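Local coordinates for protein aeromonas extracellular serine protease (Aeromonas sobria, PDB 3WQB) that cleaves host plasma proteins after paired basic residues, one of them lysine, as a calcium-binding, furin-like serine protease and probable virulence factor, at residues L489-V494 against L549-V554; S458-T463 against G583-W588; I502-F507 against R529-L534; P237-E242 against Q377-S382. The protein carries 1 engineered substitution. All coordinates share one frame; numbering follows the deposited sequence.

Contact 1: residues L489-V494 against L549-V554; sequences LLIELV and LEVTDV. With CA (calcium ion), chain D.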
loop_
_atom_site.group_PDB
_atom_site.type_symbol
_atom_site.label_atom_id
_atom_site.label_comp_id
_atom_site.label_asym_id
_atom_site.label_seq_id
_atom_site.Cartn_x
_atom_site.Cartn_y
_atom_site.Cartn_z
ATOM N N LEU A 489 13.049 -3.306 18.057
ATOM C CA LEU A 489 11.760 -3.614 18.665
ATOM C C LEU A 489 10.875 -4.552 17.859
ATOM O O LEU A 489 10.660 -4.373 16.651
ATOM C CB LEU A 489 11.005 -2.328 19.020
ATOM C CG LEU A 489 11.731 -1.369 19.967
ATOM C CD1 LEU A 489 10.879 -0.149 20.159
ATOM C CD2 LEU A 489 12.070 -2.015 21.312
ATOM N N LEU A 490 10.395 -5.573 18.562
ATOM C CA LEU A 490 9.370 -6.488 18.093
ATOM C C LEU A 490 8.071 -6.104 18.796
ATOM O O LEU A 490 8.004 -6.098 20.035
ATOM C CB LEU A 490 9.774 -7.928 18.449
ATOM C CG LEU A 490 8.708 -9.019 18.356
ATOM C CD1 LEU A 490 8.382 -9.306 16.909
ATOM C CD2 LEU A 490 9.181 -10.284 19.044
ATOM N N ILE A 491 7.046 -5.765 18.015
ATOM C CA ILE A 491 5.748 -5.358 18.564
ATOM C C ILE A 491 4.687 -6.361 18.132
ATOM O O ILE A 491 4.497 -6.603 16.936
ATOM C CB ILE A 491 5.382 -3.924 18.115
ATOM C CG1 ILE A 491 6.501 -2.946 18.493
ATOM C CG2 ILE A 491 4.017 -3.490 18.679
ATOM C CD1 ILE A 491 6.237 -1.489 18.083
ATOM N N GLU A 492 4.004 -6.942 19.114
ATOM C CA GLU A 492 3.045 -8.020 18.889
ATOM C C GLU A 492 1.757 -7.758 19.662
ATOM O O GLU A 492 1.776 -7.141 20.722
ATOM C CB GLU A 492 3.681 -9.339 19.330
ATOM C CG GLU A 492 3.041 -10.623 18.815
ATOM C CD GLU A 492 3.966 -11.847 18.920
ATOM O OE1 GLU A 492 3.498 -12.961 18.589
ATOM O OE2 GLU A 492 5.156 -11.714 19.310
ATOM N N LEU A 493 0.646 -8.236 19.120
ATOM C CA LEU A 493 -0.667 -8.075 19.736
ATOM C C LEU A 493 -1.315 -9.439 19.942
ATOM O O LEU A 493 -1.236 -10.308 19.063
ATOM C CB LEU A 493 -1.558 -7.198 18.866
ATOM C CG LEU A 493 -2.929 -6.789 19.419
ATOM C CD1 LEU A 493 -2.785 -5.894 20.642
ATOM C CD2 LEU A 493 -3.770 -6.103 18.349
ATOM N N VAL A 494 -1.945 -9.626 21.106
ATOM C CA VAL A 494 -2.587 -10.891 21.466
ATOM C C VAL A 494 -4.079 -10.653 21.726
ATOM O O VAL A 494 -4.451 -9.746 22.476
ATOM C CB VAL A 494 -1.926 -11.528 22.724
ATOM C CG1 VAL A 494 -2.450 -12.942 22.964
ATOM C CG2 VAL A 494 -0.388 -11.551 22.625
ATOM N N LEU A 549 -0.716 -5.872 24.253
ATOM C CA LEU A 549 0.406 -5.431 23.433
ATOM C C LEU A 549 1.707 -5.879 24.075
ATOM O O LEU A 549 1.881 -5.760 25.290
ATOM C CB LEU A 549 0.405 -3.909 23.305
ATOM C CG LEU A 549 1.412 -3.335 22.307
ATOM C CD1 LEU A 549 0.930 -3.548 20.873
ATOM C CD2 LEU A 549 1.639 -1.866 22.586
ATOM N N GLU A 550 2.617 -6.391 23.253
ATOM C CA GLU A 550 3.909 -6.856 23.731
ATOM C C GLU A 550 4.995 -6.162 22.935
ATOM O O GLU A 550 4.922 -6.125 21.711
ATOM C CB GLU A 550 4.026 -8.376 23.558
ATOM C CG GLU A 550 3.140 -9.171 24.488
ATOM C CD GLU A 550 3.360 -10.669 24.412
ATOM O OE1 GLU A 550 4.129 -11.151 23.546
ATOM O OE2 GLU A 550 2.768 -11.376 25.248
ATOM N N VAL A 551 5.995 -5.601 23.617
ATOM C CA VAL A 551 7.120 -4.937 22.960
ATOM C C VAL A 551 8.410 -5.484 23.569
ATOM O O VAL A 551 8.547 -5.481 24.791
ATOM C CB VAL A 551 7.073 -3.400 23.148
ATOM C CG1 VAL A 551 8.279 -2.726 22.501
ATOM C CG2 VAL A 551 5.769 -2.826 22.591
ATOM N N THR A 552 9.331 -5.956 22.731
ATOM C CA THR A 552 10.608 -6.501 23.199
ATOM C C THR A 552 11.753 -5.922 22.386
ATOM O O THR A 552 11.654 -5.807 21.167
ATOM C CB THR A 552 10.662 -8.039 23.043
ATOM O OG1 THR A 552 9.460 -8.630 23.551
ATOM C CG2 THR A 552 11.834 -8.609 23.821
ATOM N N ASP A 553 12.836 -5.557 23.069
ATOM C CA ASP A 553 14.097 -5.228 22.416
ATOM C C ASP A 553 14.857 -6.544 22.235
ATOM O O ASP A 553 15.192 -7.212 23.211
ATOM C CB ASP A 553 14.863 -4.210 23.286
ATOM C CG ASP A 553 16.264 -3.879 22.758
ATOM O OD1 ASP A 553 16.922 -4.711 22.091
ATOM O OD2 ASP A 553 16.734 -2.761 23.037
ATOM N N VAL A 554 15.087 -6.928 20.983
ATOM C CA VAL A 554 15.594 -8.263 20.667
ATOM C C VAL A 554 17.003 -8.266 20.070
ATOM O O VAL A 554 17.374 -9.210 19.369
ATOM C CB VAL A 554 14.621 -9.052 19.724
ATOM C CG1 VAL A 554 13.252 -9.244 20.382
ATOM C CG2 VAL A 554 14.498 -8.376 18.354
HETATM CA CA CA D . 18.932 -3.149 21.940
HETATM O O HOH W 1 7.332 -8.292 21.877
HETATM O O HOH W 2 6.028 -10.640 21.681
#
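Ile491 lays its CG2 methyl against the end of Leu549, 3.8 Å from Leu549 CD1, and the two side chains slant across each other. On the same face Ile491 CG1 runs side by side with Val551, 4.2 Å from Val551 CG2. Leu489 CD2 comes within 4.0 Å of Val551 CG1. Strand 471-482 covers this face: Leu481 touches Leu489, and Val479 touches Leu549. Strands 489-494 and 549-553 are antiparallel neighbours in the beta jelly roll of the P-domain. Leu490 N meets Thr552 O at 2.9 Å in a nearly straight bond (172°). Glu550 N donates to Glu492 O at 2.8 Å. The other face carries both glutamates, with Glu492 OE2 4.4 Å from Glu550 OE1. One water donates to both oxygens. Arg500 makes a salt bridge with each glutamate, which probably offsets the like charges. A second water links Leu490 O and Thr552 OG1. At the strand end Asp553 has CG anti to its backbone N (chi1 175°), which directs the carboxylate to the calcium ion. Both oxygens bind it, OD2 of Asp553 at 2.5 Å. Asp454, Asp488, Ala555, Asn578 and Asn579 complete the site, and His483 NE2 is also hydrogen-bonded to Asp553 OD2.

Contact 2: residues S458-T463 against G583-W588; sequences SPTSST and GKLISW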
loop_
_atom_site.group_PDB
_atom_site.type_symbol
_atom_site.label_atom_id
_atom_site.label_comp_id
_atom_site.label_asym_id
_atom_site.label_seq_id
_atom_site.Cartn_x
_atom_site.Cartn_y
_atom_site.Cartn_z
ATOM N N SER A 458 11.720 -10.974 28.645
ATOM C CA SER A 458 10.332 -11.168 28.265
ATOM C C SER A 458 9.822 -9.833 27.739
ATOM O O SER A 458 10.454 -8.804 27.962
ATOM C CB SER A 458 9.488 -11.619 29.461
ATOM O OG SER A 458 9.440 -10.625 30.464
ATOM N N PRO A 459 8.676 -9.841 27.039
ATOM C CA PRO A 459 8.147 -8.591 26.517
ATOM C C PRO A 459 7.679 -7.629 27.598
ATOM O O PRO A 459 7.258 -8.040 28.682
ATOM C CB PRO A 459 6.942 -9.036 25.691
ATOM C CG PRO A 459 7.208 -10.451 25.342
ATOM C CD PRO A 459 7.947 -11.011 26.519
ATOM N N THR A 460 7.776 -6.347 27.283
ATOM C CA THR A 460 7.081 -5.306 28.012
ATOM C C THR A 460 5.638 -5.397 27.542
ATOM O O THR A 460 5.369 -5.325 26.349
ATOM C CB THR A 460 7.692 -3.951 27.661
ATOM O OG1 THR A 460 9.090 -3.981 27.972
ATOM C CG2 THR A 460 7.014 -2.816 28.411
ATOM N N SER A 461 4.710 -5.565 28.475
ATOM C CA SER A 461 3.334 -5.885 28.130
ATOM C C SER A 461 2.350 -4.925 28.744
ATOM O O SER A 461 2.547 -4.428 29.852
ATOM C CB SER A 461 2.993 -7.310 28.586
ATOM O OG SER A 461 3.905 -8.260 28.045
ATOM N N SER A 462 1.266 -4.695 28.019
ATOM C CA SER A 462 0.170 -3.870 28.498
ATOM C C SER A 462 -1.138 -4.416 27.950
ATOM O O SER A 462 -1.228 -4.767 26.780
ATOM C CB SER A 462 0.402 -2.413 28.086
ATOM O OG SER A 462 -0.705 -1.584 28.407
ATOM N N THR A 463 -2.146 -4.482 28.812
ATOM C CA THR A 463 -3.414 -5.129 28.492
ATOM C C THR A 463 -4.608 -4.196 28.676
ATOM O O THR A 463 -4.614 -3.372 29.585
ATOM C CB THR A 463 -3.571 -6.393 29.368
ATOM O OG1 THR A 463 -2.498 -7.304 29.079
ATOM C CG2 THR A 463 -4.904 -7.077 29.130
ATOM N N GLY A 583 14.539 1.422 26.915
ATOM C CA GLY A 583 13.438 2.191 26.373
ATOM C C GLY A 583 12.291 2.265 27.357
ATOM O O GLY A 583 12.369 1.741 28.472
ATOM N N LYS A 584 11.211 2.906 26.934
ATOM C CA LYS A 584 10.070 3.148 27.795
ATOM C C LYS A 584 8.808 3.129 26.950
ATOM O O LYS A 584 8.699 3.897 26.004
ATOM C CB LYS A 584 10.231 4.509 28.491
ATOM C CG LYS A 584 9.046 4.955 29.340
ATOM C CD LYS A 584 9.330 6.282 30.032
ATOM C CE LYS A 584 9.222 7.463 29.078
ATOM N NZ LYS A 584 9.289 8.771 29.789
ATOM N N LEU A 585 7.873 2.242 27.276
ATOM C CA LEU A 585 6.545 2.297 26.671
ATOM C C LEU A 585 5.764 3.428 27.338
ATOM O O LEU A 585 5.654 3.478 28.567
ATOM C CB LEU A 585 5.810 0.964 26.843
ATOM C CG LEU A 585 4.397 0.859 26.269
ATOM C CD1 LEU A 585 4.363 1.098 24.751
ATOM C CD2 LEU A 585 3.792 -0.486 26.610
ATOM N N ILE A 586 5.239 4.332 26.520
ATOM C CA ILE A 586 4.514 5.510 27.004
ATOM C C ILE A 586 3.001 5.262 27.021
ATOM O O ILE A 586 2.339 5.436 28.045
ATOM C CB ILE A 586 4.870 6.773 26.163
ATOM C CG1 ILE A 586 6.365 7.095 26.288
ATOM C CG2 ILE A 586 3.999 7.977 26.572
ATOM C CD1 ILE A 586 6.895 8.041 25.220
ATOM N N SER A 587 2.458 4.851 25.879
ATOM C CA SER A 587 1.031 4.613 25.767
ATOM C C SER A 587 0.776 3.772 24.543
ATOM O O SER A 587 1.605 3.706 23.642
ATOM C CB SER A 587 0.266 5.929 25.620
ATOM O OG SER A 587 0.538 6.548 24.380
ATOM N N TRP A 588 -0.388 3.138 24.511
ATOM C CA TRP A 588 -0.894 2.586 23.272
ATOM C C TRP A 588 -2.397 2.733 23.256
ATOM O O TRP A 588 -3.015 2.931 24.309
ATOM C CB TRP A 588 -0.461 1.132 23.068
ATOM C CG TRP A 588 -1.076 0.125 23.990
ATOM C CD1 TRP A 588 -0.898 0.026 25.341
ATOM C CD2 TRP A 588 -1.949 -0.948 23.618
ATOM N NE1 TRP A 588 -1.609 -1.033 25.831
ATOM C CE2 TRP A 588 -2.265 -1.652 24.797
ATOM C CE3 TRP A 588 -2.513 -1.368 22.404
ATOM C CZ2 TRP A 588 -3.098 -2.773 24.797
ATOM C CZ3 TRP A 588 -3.336 -2.485 22.402
ATOM C CH2 TRP A 588 -3.618 -3.176 23.591
#
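The indole N-H of Trp588 reaches from one strand to another that is not its sheet neighbour and donates to a serine hydroxyl. Trp588 NE1 lies 2.8 Å from Ser462 OG. The bond is somewhat bent, with 147° at the hydrogen, and the oxygen sits at the ring edge, 14° out of the ring plane. Trp588 takes the tight first torsion (chi1 69°), with CG between the backbone N and the carbonyl carbon, and this presents the nitrogen edge of the indole to strand 460-463. The six-membered ring follows along the same strand. Trp588 CZ2 comes within 3.4 Å of Ser462 O and 4.4 Å of Thr463 CA, so the serine meets the indole with both its side chain and its carbonyl. Toward Leu585 the contact is apolar. Leu585 CD2 packs 4.2 Å from Ser462 CB, and Leu585 CB lies 4.3 Å from the methyl CG2 of Thr460. The hydroxyl of Thr460 is hydrogen-bonded to the carbonyl oxygen of Ala451. Ile443 and Val445 also pack on Ser462, and Val477 touches Trp588. Leu585 and Trp588 are three residues apart, yet both point their side chains at the partner strand. A classic beta bulge explains this: Ile586 and Ser587 together face Ser480. The segments 460-463 and 583-588 run nearly parallel, their axes 8.9 Å apart at closest, in different sheets. Such face-to-face packing is that of a beta sandwich, here the jelly roll of the P-domain.

Contact 3: residues I502-F507 against R529-L534; sequences ILLSPF and RDMRML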
loop_
_atom_site.group_PDB
_atom_site.type_symbol
_atom_site.label_atom_id
_atom_site.label_comp_id
_atom_site.label_asym_id
_atom_site.label_seq_id
_atom_site.Cartn_x
_atom_site.Cartn_y
_atom_site.Cartn_z
ATOM N N ILE A 502 2.195 -10.317 14.876
ATOM C CA ILE A 502 3.330 -9.407 14.914
ATOM C C ILE A 502 2.991 -8.162 14.091
ATOM O O ILE A 502 2.842 -8.225 12.870
ATOM C CB ILE A 502 4.622 -10.099 14.437
ATOM C CG1 ILE A 502 5.008 -11.195 15.440
ATOM C CG2 ILE A 502 5.745 -9.081 14.236
ATOM C CD1 ILE A 502 6.055 -12.180 14.944
ATOM N N LEU A 503 2.836 -7.040 14.785
ATOM C CA LEU A 503 2.460 -5.763 14.156
ATOM C C LEU A 503 3.661 -5.084 13.527
ATOM O O LEU A 503 3.560 -4.476 12.461
ATOM C CB LEU A 503 1.845 -4.808 15.177
ATOM C CG LEU A 503 0.627 -5.310 15.940
ATOM C CD1 LEU A 503 0.172 -4.237 16.903
ATOM C CD2 LEU A 503 -0.492 -5.697 14.986
ATOM N N LEU A 504 4.803 -5.196 14.186
ATOM C CA LEU A 504 6.043 -4.676 13.644
ATOM C C LEU A 504 7.162 -5.665 13.919
ATOM O O LEU A 504 7.488 -5.963 15.065
ATOM C CB LEU A 504 6.366 -3.288 14.211
ATOM C CG LEU A 504 7.591 -2.569 13.619
ATOM C CD1 LEU A 504 7.458 -2.375 12.095
ATOM C CD2 LEU A 504 7.832 -1.241 14.336
ATOM N N SER A 505 7.703 -6.200 12.836
ATOM C CA SER A 505 8.836 -7.091 12.887
ATOM C C SER A 505 10.111 -6.266 13.070
ATOM O O SER A 505 10.197 -5.136 12.589
ATOM C CB SER A 505 8.876 -7.924 11.605
ATOM O OG SER A 505 8.789 -7.105 10.445
ATOM N N PRO A 506 11.107 -6.818 13.778
ATOM C CA PRO A 506 12.330 -6.058 14.038
ATOM C C PRO A 506 13.256 -5.987 12.819
ATOM O O PRO A 506 13.049 -6.695 11.822
ATOM C CB PRO A 506 12.986 -6.833 15.189
ATOM C CG PRO A 506 12.501 -8.236 15.011
ATOM C CD PRO A 506 11.101 -8.125 14.467
ATOM N N PHE A 507 14.265 -5.125 12.904
ATOM C CA PHE A 507 15.300 -4.987 11.862
ATOM C C PHE A 507 14.702 -4.408 10.589
ATOM O O PHE A 507 15.168 -4.641 9.474
ATOM C CB PHE A 507 16.067 -6.301 11.610
ATOM C CG PHE A 507 16.495 -6.998 12.878
ATOM C CD1 PHE A 507 16.916 -6.268 13.994
ATOM C CD2 PHE A 507 16.474 -8.384 12.958
ATOM C CE1 PHE A 507 17.294 -6.920 15.169
ATOM C CE2 PHE A 507 16.851 -9.039 14.130
ATOM C CZ PHE A 507 17.266 -8.307 15.231
ATOM N N ARG A 529 5.618 7.960 18.171
ATOM C CA ARG A 529 4.602 8.892 18.655
ATOM C C ARG A 529 3.322 8.648 17.861
ATOM O O ARG A 529 3.225 9.046 16.693
ATOM C CB ARG A 529 5.065 10.352 18.503
ATOM C CG ARG A 529 6.220 10.784 19.428
ATOM C CD ARG A 529 5.845 10.631 20.901
ATOM N NE ARG A 529 6.887 11.099 21.819
ATOM C CZ ARG A 529 7.885 10.345 22.275
ATOM N NH1 ARG A 529 8.009 9.077 21.898
ATOM N NH2 ARG A 529 8.766 10.861 23.115
ATOM N N ASP A 530 2.366 7.960 18.483
ATOM C CA ASP A 530 1.110 7.564 17.820
ATOM C C ASP A 530 1.370 6.889 16.468
ATOM O O ASP A 530 0.705 7.180 15.467
ATOM C CB ASP A 530 0.161 8.759 17.632
ATOM C CG ASP A 530 -0.399 9.303 18.936
ATOM O OD1 ASP A 530 -0.462 8.564 19.938
ATOM O OD2 ASP A 530 -0.801 10.489 18.934
ATOM N N MET A 531 2.357 6.002 16.429
ATOM C CA MET A 531 2.592 5.245 15.210
ATOM C C MET A 531 1.486 4.210 15.064
ATOM O O MET A 531 1.243 3.430 15.978
ATOM C CB MET A 531 3.950 4.560 15.207
ATOM C CG MET A 531 4.196 3.880 13.874
ATOM S SD MET A 531 5.703 2.943 13.784
ATOM C CE MET A 531 5.199 1.630 12.682
ATOM N N ARG A 532 0.822 4.215 13.912
ATOM C CA ARG A 532 -0.329 3.345 13.699
ATOM C C ARG A 532 0.058 2.064 12.969
ATOM O O ARG A 532 0.894 2.076 12.045
ATOM C CB ARG A 532 -1.449 4.075 12.950
ATOM C CG ARG A 532 -2.788 3.345 12.996
ATOM C CD ARG A 532 -3.886 4.118 12.310
ATOM N NE ARG A 532 -3.523 4.389 10.923
ATOM C CZ ARG A 532 -4.135 5.264 10.136
ATOM N NH1 ARG A 532 -5.157 5.974 10.597
ATOM N NH2 ARG A 532 -3.714 5.433 8.887
ATOM N N MET A 533 -0.541 0.957 13.415
ATOM C CA MET A 533 -0.377 -0.339 12.766
ATOM C C MET A 533 -1.738 -1.019 12.688
ATOM O O MET A 533 -2.622 -0.757 13.515
ATOM C CB MET A 533 0.605 -1.213 13.545
ATOM C CG MET A 533 2.020 -0.664 13.572
ATOM S SD MET A 533 2.985 -1.183 15.009
ATOM C CE MET A 533 2.280 -0.135 16.266
ATOM N N LEU A 534 -1.920 -1.876 11.687
ATOM C CA LEU A 534 -3.160 -2.632 11.548
ATOM C C LEU A 534 -2.849 -4.123 11.453
ATOM O O LEU A 534 -1.817 -4.514 10.903
ATOM C CB LEU A 534 -3.942 -2.145 10.321
ATOM C CG LEU A 534 -5.262 -2.871 10.038
ATOM C CD1 LEU A 534 -6.313 -1.911 9.539
ATOM C CD2 LEU A 534 -5.099 -4.031 9.050
#
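Met533 turns its sulfur into the angle between two consecutive leucines that both direct their side chains at it. Leu503 and Leu504 can do so because they form a classic beta bulge opposite Ile491, at a corner of the P-domain jelly roll where the chain leaves strand 500-502. Met533 SD lies 3.8 Å from Leu503 CB and 4.1 Å from Leu504 CB. It is thus the base of each leucine that meets the sulfur. Met533 CB adds to this, 4.1 Å from Leu503 CB. The methionine chain bends at its last torsion (chi3 -76°), and the terminal methyl turns away from Leu503 CB while the sulfur stays against both leucines. Leu503 CD2 lies 4.5 Å from Leu534 O. Farther in, Leu503 touches Val477 and Leu493, and Met533 touches Val479. These valines belong to strand 471-482, which pairs with the strand of Met531 and Met533. A G1 beta bulge at Asp530 and Met531, opposite Val479, interrupts this strand. Arg532 leaves the strand on the other side, where it forms a salt bridge with Asp197 of the protease domain. The Leu503 carbonyl accepts a bond from Asn245 ND2, so the corner also meets that domain. Met531 runs out from the strand in an extended chain and meets the far end of Leu504, whereas Met533 touches its base at CB. The methyl carbon Met531 CE stops 4.2 Å from Leu504 CD2.

Contact 4: residues P237-E242 against Q377-S382; sequences PKLPFE and QPVMVS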
loop_
_atom_site.group_PDB
_atom_site.type_symbol
_atom_site.label_atom_id
_atom_site.label_comp_id
_atom_site.label_asym_id
_atom_site.label_seq_id
_atom_site.Cartn_x
_atom_site.Cartn_y
_atom_site.Cartn_z
ATOM N N PRO A 237 18.768 -12.041 10.102
ATOM C CA PRO A 237 17.602 -12.865 9.806
ATOM C C PRO A 237 16.815 -12.307 8.627
ATOM O O PRO A 237 16.826 -11.093 8.387
ATOM C CB PRO A 237 16.776 -12.779 11.088
ATOM C CG PRO A 237 17.735 -12.390 12.141
ATOM C CD PRO A 237 18.747 -11.528 11.481
ATOM N N LYS A 238 16.134 -13.192 7.909
ATOM C CA LYS A 238 15.423 -12.817 6.686
ATOM C C LYS A 238 14.055 -12.189 6.991
ATOM O O LYS A 238 13.000 -12.696 6.603
ATOM C CB LYS A 238 15.307 -14.016 5.745
ATOM C CG LYS A 238 16.663 -14.522 5.256
ATOM C CD LYS A 238 16.529 -15.815 4.465
ATOM C CE LYS A 238 17.885 -16.315 3.969
ATOM N NZ LYS A 238 18.425 -15.489 2.862
ATOM N N LEU A 239 14.103 -11.067 7.699
ATOM C CA LEU A 239 12.936 -10.242 7.991
ATOM C C LEU A 239 12.870 -9.104 6.987
ATOM O O LEU A 239 13.906 -8.628 6.529
ATOM C CB LEU A 239 13.067 -9.667 9.398
ATOM C CG LEU A 239 13.009 -10.707 10.525
ATOM C CD1 LEU A 239 13.321 -10.084 11.862
ATOM C CD2 LEU A 239 11.648 -11.376 10.571
ATOM N N PRO A 240 11.656 -8.643 6.649
ATOM C CA PRO A 240 11.573 -7.551 5.683
ATOM C C PRO A 240 12.249 -6.287 6.200
ATOM O O PRO A 240 12.152 -5.957 7.387
ATOM C CB PRO A 240 10.059 -7.324 5.557
ATOM C CG PRO A 240 9.510 -7.799 6.872
ATOM C CD PRO A 240 10.329 -9.020 7.171
ATOM N N PHE A 241 12.928 -5.574 5.313
ATOM C CA PHE A 241 13.450 -4.273 5.684
ATOM C C PHE A 241 12.257 -3.319 5.844
ATOM O O PHE A 241 12.134 -2.612 6.846
ATOM C CB PHE A 241 14.458 -3.808 4.625
ATOM C CG PHE A 241 15.339 -2.652 5.054
ATOM C CD1 PHE A 241 15.834 -2.549 6.356
ATOM C CD2 PHE A 241 15.710 -1.682 4.126
ATOM C CE1 PHE A 241 16.674 -1.488 6.718
ATOM C CE2 PHE A 241 16.545 -0.621 4.483
ATOM C CZ PHE A 241 17.034 -0.531 5.780
ATOM N N GLU A 242 11.369 -3.315 4.858
ATOM C CA GLU A 242 10.118 -2.576 4.953
ATOM C C GLU A 242 8.970 -3.484 5.370
ATOM O O GLU A 242 8.467 -4.277 4.579
ATOM C CB GLU A 242 9.813 -1.916 3.618
ATOM C CG GLU A 242 8.583 -1.053 3.605
ATOM C CD GLU A 242 8.519 -0.243 2.357
ATOM O OE1 GLU A 242 9.051 0.887 2.373
ATOM O OE2 GLU A 242 7.973 -0.747 1.354
ATOM N N GLN A 377 8.409 -21.172 6.512
ATOM C CA GLN A 377 8.722 -21.205 7.931
ATOM C C GLN A 377 8.674 -19.823 8.549
ATOM O O GLN A 377 8.950 -18.834 7.868
ATOM C CB GLN A 377 10.131 -21.783 8.136
ATOM C CG GLN A 377 10.288 -23.252 7.742
ATOM C CD GLN A 377 9.580 -24.213 8.684
ATOM O OE1 GLN A 377 9.422 -23.941 9.879
ATOM N NE2 GLN A 377 9.144 -25.347 8.146
ATOM N N PRO A 378 8.344 -19.746 9.850
ATOM C CA PRO A 378 8.527 -18.462 10.534
ATOM C C PRO A 378 10.009 -18.071 10.538
ATOM O O PRO A 378 10.889 -18.934 10.442
ATOM C CB PRO A 378 8.039 -18.746 11.963
ATOM C CG PRO A 378 8.175 -20.210 12.117
ATOM C CD PRO A 378 7.919 -20.811 10.776
ATOM N N VAL A 379 10.275 -16.777 10.656
ATOM C CA VAL A 379 11.639 -16.286 10.743
ATOM C C VAL A 379 11.950 -15.963 12.197
ATOM O O VAL A 379 11.266 -15.151 12.827
ATOM C CB VAL A 379 11.850 -15.044 9.862
ATOM C CG1 VAL A 379 13.293 -14.566 9.969
ATOM C CG2 VAL A 379 11.479 -15.346 8.412
ATOM N N MET A 380 12.986 -16.602 12.727
ATOM C CA MET A 380 13.340 -16.478 14.132
ATOM C C MET A 380 14.464 -15.473 14.340
ATOM O O MET A 380 15.289 -15.245 13.457
ATOM C CB MET A 380 13.758 -17.841 14.692
ATOM C CG MET A 380 12.758 -18.958 14.434
ATOM S SD MET A 380 11.103 -18.622 15.077
ATOM C CE MET A 380 11.409 -18.798 16.833
ATOM N N VAL A 381 14.467 -14.868 15.521
ATOM C CA VAL A 381 15.506 -13.938 15.931
ATOM C C VAL A 381 16.147 -14.491 17.189
ATOM O O VAL A 381 15.450 -14.814 18.154
ATOM C CB VAL A 381 14.924 -12.536 16.231
ATOM C CG1 VAL A 381 15.993 -11.597 16.787
ATOM C CG2 VAL A 381 14.278 -11.939 14.980
ATOM N N SER A 382 17.473 -14.602 17.155
ATOM C CA SER A 382 18.256 -15.135 18.264
ATOM C C SER A 382 19.012 -14.017 18.970
ATOM O O SER A 382 19.617 -13.157 18.324
ATOM C CB SER A 382 19.251 -16.168 17.740
ATOM O OG SER A 382 20.038 -16.686 18.791
#
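Leu239 N donates to Pro237 O at 2.8 Å, a short backbone bond that closes an inverse gamma turn centred on Lys238. Residues on both sides of Lys238 meet the same strand, consistent with the tight turn. Val379 is the main partner. Leu239 and Val379 run alongside each other head to tail, with Leu239 CD2 3.6 Å from Val379 CG1. The first torsion of Leu239 (chi1 -66°) sets CG beside its backbone N and brings both methyl branches to the strand. The other branch, Leu239 CD1, meets Val381 CG2 at 3.8 Å, and here the Val381 side chain stands roughly perpendicular to that of Leu239. Val379 divides its two methyls in turn. CG1 takes Leu239 and also Pro237, whose CB is 4.1 Å away. Val379 CG2 lies 3.6 Å from the carbonyl oxygen of Lys238. The proline ring rests on the backbone as well, with Pro237 CB 3.7 Å from Met380 O. Contact across the two segments is by packing, and the long chain of Lys238 leads away from it. Leu239 also touches Leu396 of the adjoining strand, and Pro506 and Phe507 of the P-domain. Val379 and Val381 pair through their backbones with strand 390-396. The arrangement is a loop of the subtilisin-type domain packed on a two-stranded beta hairpin, at the place where this domain meets the P-domain.

Overall arrangement
Contacts 1, 2 and 3 lie in the P-domain. Contact 4, in the protease domain, touches contacts 1 and 3 but not contact 2, whose nearest atoms are about 12 Å away. The 458-463 segment of contact 2 borders strand 545-553 of contact 1, with Thr460 N 2.7 Å from Val551 O. On the other side of strand 489-494 the 502-507 segment of contact 3 joins, with Leu503 N 2.8 Å from Ile491 O. Contact 4 meets contact 3 through Leu239 CD1, 3.7 Å from Phe507 CD2. Contact 1 binds the calcium ion through Asp553; the Val381 side chain is about 10 Å from that ion. None of the four contacts contains the predicted charge relay residues Asp78 and His115, or the engineered Ala336.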